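PDB 1UV4: extracellular endo-alpha-(1->5)-L-arabinanase 1, which hydrolyses internal alpha-1,5-arabinofuranosidic linkages in linear arabinan and branched sugar beet arabinan, contributing to the breakdown of the plant cell wall. Local coordinates for residues A[50-53]-A[54-58]. Numbering follows the deposited sequence.
Sequences VQKS and IFTTP
Over the centre of one face of the Phe55 ring sits a methyl group from the residue just before it, Ile54 CG2, 3.7 Å above the ring plane. Trp62 meets the same ring edge-to-face, and the Tyr89 ring also meets it, the two planes about 55° apart. The Ile54 side chain runs inward to touch Trp114. Phe55 takes a left-handed backbone conformation, which bends the chain sharply and brings Thr56 back beside residues 52 and 53. There the Thr56 methyl does the touching: CG2 lies 3.5 Å from Ser53 O and 3.9 Å from Ser53 CB. The Thr56 hydroxyl, held between its own backbone N and carbonyl carbon (chi1 53°), is not bonded directly to the strand. One water spans the gap instead, donating to Ser53 O at 2.7 Å and hydrogen-bonded to Thr56 OG1, also at 2.7 Å. The strand's last carbonyl before Ile54 is therefore tied to the turn through solvent. With CG swung beside the carbonyl carbon (chi1 -163°), the extended Lys52 chain crosses the threonine side chain at about a right angle; the contact is made by its aliphatic part, with Lys52 CE 3.9 Å from Thr56 OG1. A backbone hydrogen bond between Ile54 and Leu37 still holds the strand to its neighbour 37-42, just where the chain starts to leave the sheet. Water and hydroxyl sit in the hollow of the bend, while the Ile54 and Phe55 side chains leave from its convex side toward the protein. In the five-bladed beta-propeller of family 43 glycosidases, this is the exit from the outermost strand of one four-stranded antiparallel blade, at the start of the loop to strand 74-81 of the next.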
loop_
_atom_site.group_PDB
_atom_site.type_symbol
_atom_site.label_atom_id
_atom_site.label_comp_id
_atom_site.label_asym_id
_atom_site.label_seq_id
_atom_site.Cartn_x
_atom_site.Cartn_y
_atom_site.Cartn_z
ATOM N N VAL A 50 5.123 4.809 19.351
ATOM C CA VAL A 50 4.273 5.664 18.535
ATOM C C VAL A 50 4.874 7.072 18.538
ATOM O O VAL A 50 5.107 7.646 19.582
ATOM C CB VAL A 50 2.852 5.735 19.130
ATOM C CG1 VAL A 50 1.980 6.695 18.300
ATOM C CG2 VAL A 50 2.239 4.352 19.178
ATOM N N GLN A 51 5.108 7.603 17.362
ATOM C CA GLN A 51 5.647 8.953 17.188
ATOM C C GLN A 51 4.525 9.933 16.891
ATOM O O GLN A 51 3.393 9.536 16.591
ATOM C CB GLN A 51 6.602 8.943 15.995
ATOM C CG GLN A 51 7.704 7.874 16.063
ATOM C CD GLN A 51 8.547 7.994 17.325
ATOM O OE1 GLN A 51 8.422 7.166 18.241
ATOM N NE2 GLN A 51 9.406 9.002 17.380
ATOM N N LYS A 52 4.837 11.227 16.935
ATOM C CA LYS A 52 3.910 12.234 16.438
ATOM C C LYS A 52 3.499 11.900 15.019
ATOM O O LYS A 52 4.308 11.601 14.179
ATOM C CB LYS A 52 4.460 13.658 16.503
ATOM C CG LYS A 52 3.322 14.721 16.385
ATOM C CD LYS A 52 3.743 16.103 16.837
ATOM C CE LYS A 52 2.595 17.094 16.780
ATOM N NZ LYS A 52 3.084 18.440 17.209
ATOM N N SER A 53 2.220 11.996 14.759
ATOM C CA SER A 53 1.680 11.692 13.442
ATOM C C SER A 53 2.092 12.742 12.432
ATOM O O SER A 53 2.447 13.847 12.800
ATOM C CB SER A 53 0.153 11.642 13.499
ATOM O OG SER A 53 -0.279 10.555 14.303
ATOM N N ILE A 54 2.025 12.380 11.162
ATOM C CA ILE A 54 2.174 13.265 10.027
ATOM C C ILE A 54 0.781 13.820 9.727
ATOM O O ILE A 54 -0.170 13.090 9.806
ATOM C CB ILE A 54 2.821 12.518 8.840
ATOM C CG1 ILE A 54 4.262 12.113 9.226
ATOM C CG2 ILE A 54 2.843 13.423 7.625
ATOM C CD1 ILE A 54 4.915 11.159 8.285
ATOM N N PHE A 55 0.685 15.116 9.391
ATOM C CA PHE A 55 -0.589 15.773 9.117
ATOM C C PHE A 55 -1.460 15.801 10.389
ATOM O O PHE A 55 -2.670 15.625 10.317
ATOM C CB PHE A 55 -1.350 15.183 7.942
ATOM C CG PHE A 55 -0.544 15.094 6.649
ATOM C CD1 PHE A 55 0.267 16.130 6.227
ATOM C CD2 PHE A 55 -0.599 13.953 5.868
ATOM C CE1 PHE A 55 1.004 16.019 5.062
ATOM C CE2 PHE A 55 0.149 13.857 4.724
ATOM C CZ PHE A 55 0.932 14.883 4.311
ATOM N N THR A 56 -0.863 16.115 11.541
ATOM C CA THR A 56 -1.694 16.461 12.702
ATOM C C THR A 56 -2.551 17.690 12.367
ATOM O O THR A 56 -3.608 17.872 12.951
ATOM C CB THR A 56 -0.848 16.730 13.972
ATOM O OG1 THR A 56 0.181 17.699 13.729
ATOM C CG2 THR A 56 -0.181 15.440 14.417
ATOM N N THR A 57 -2.124 18.506 11.392
ATOM C CA THR A 57 -2.923 19.574 10.808
ATOM C C THR A 57 -3.254 19.183 9.393
ATOM O O THR A 57 -2.346 18.841 8.636
ATOM C CB THR A 57 -2.172 20.901 10.814
ATOM O OG1 THR A 57 -1.866 21.235 12.163
ATOM C CG2 THR A 57 -3.036 22.043 10.272
ATOM N N PRO A 58 -4.517 19.180 8.983
ATOM C CA PRO A 58 -4.831 18.808 7.615
ATOM C C PRO A 58 -4.363 19.858 6.598
ATOM O O PRO A 58 -4.179 20.989 6.921
ATOM C CB PRO A 58 -6.385 18.717 7.627
ATOM C CG PRO A 58 -6.796 19.496 8.734
ATOM C CD PRO A 58 -5.708 19.565 9.752
HETATM O O HOH W 1 2.203 16.478 12.365
#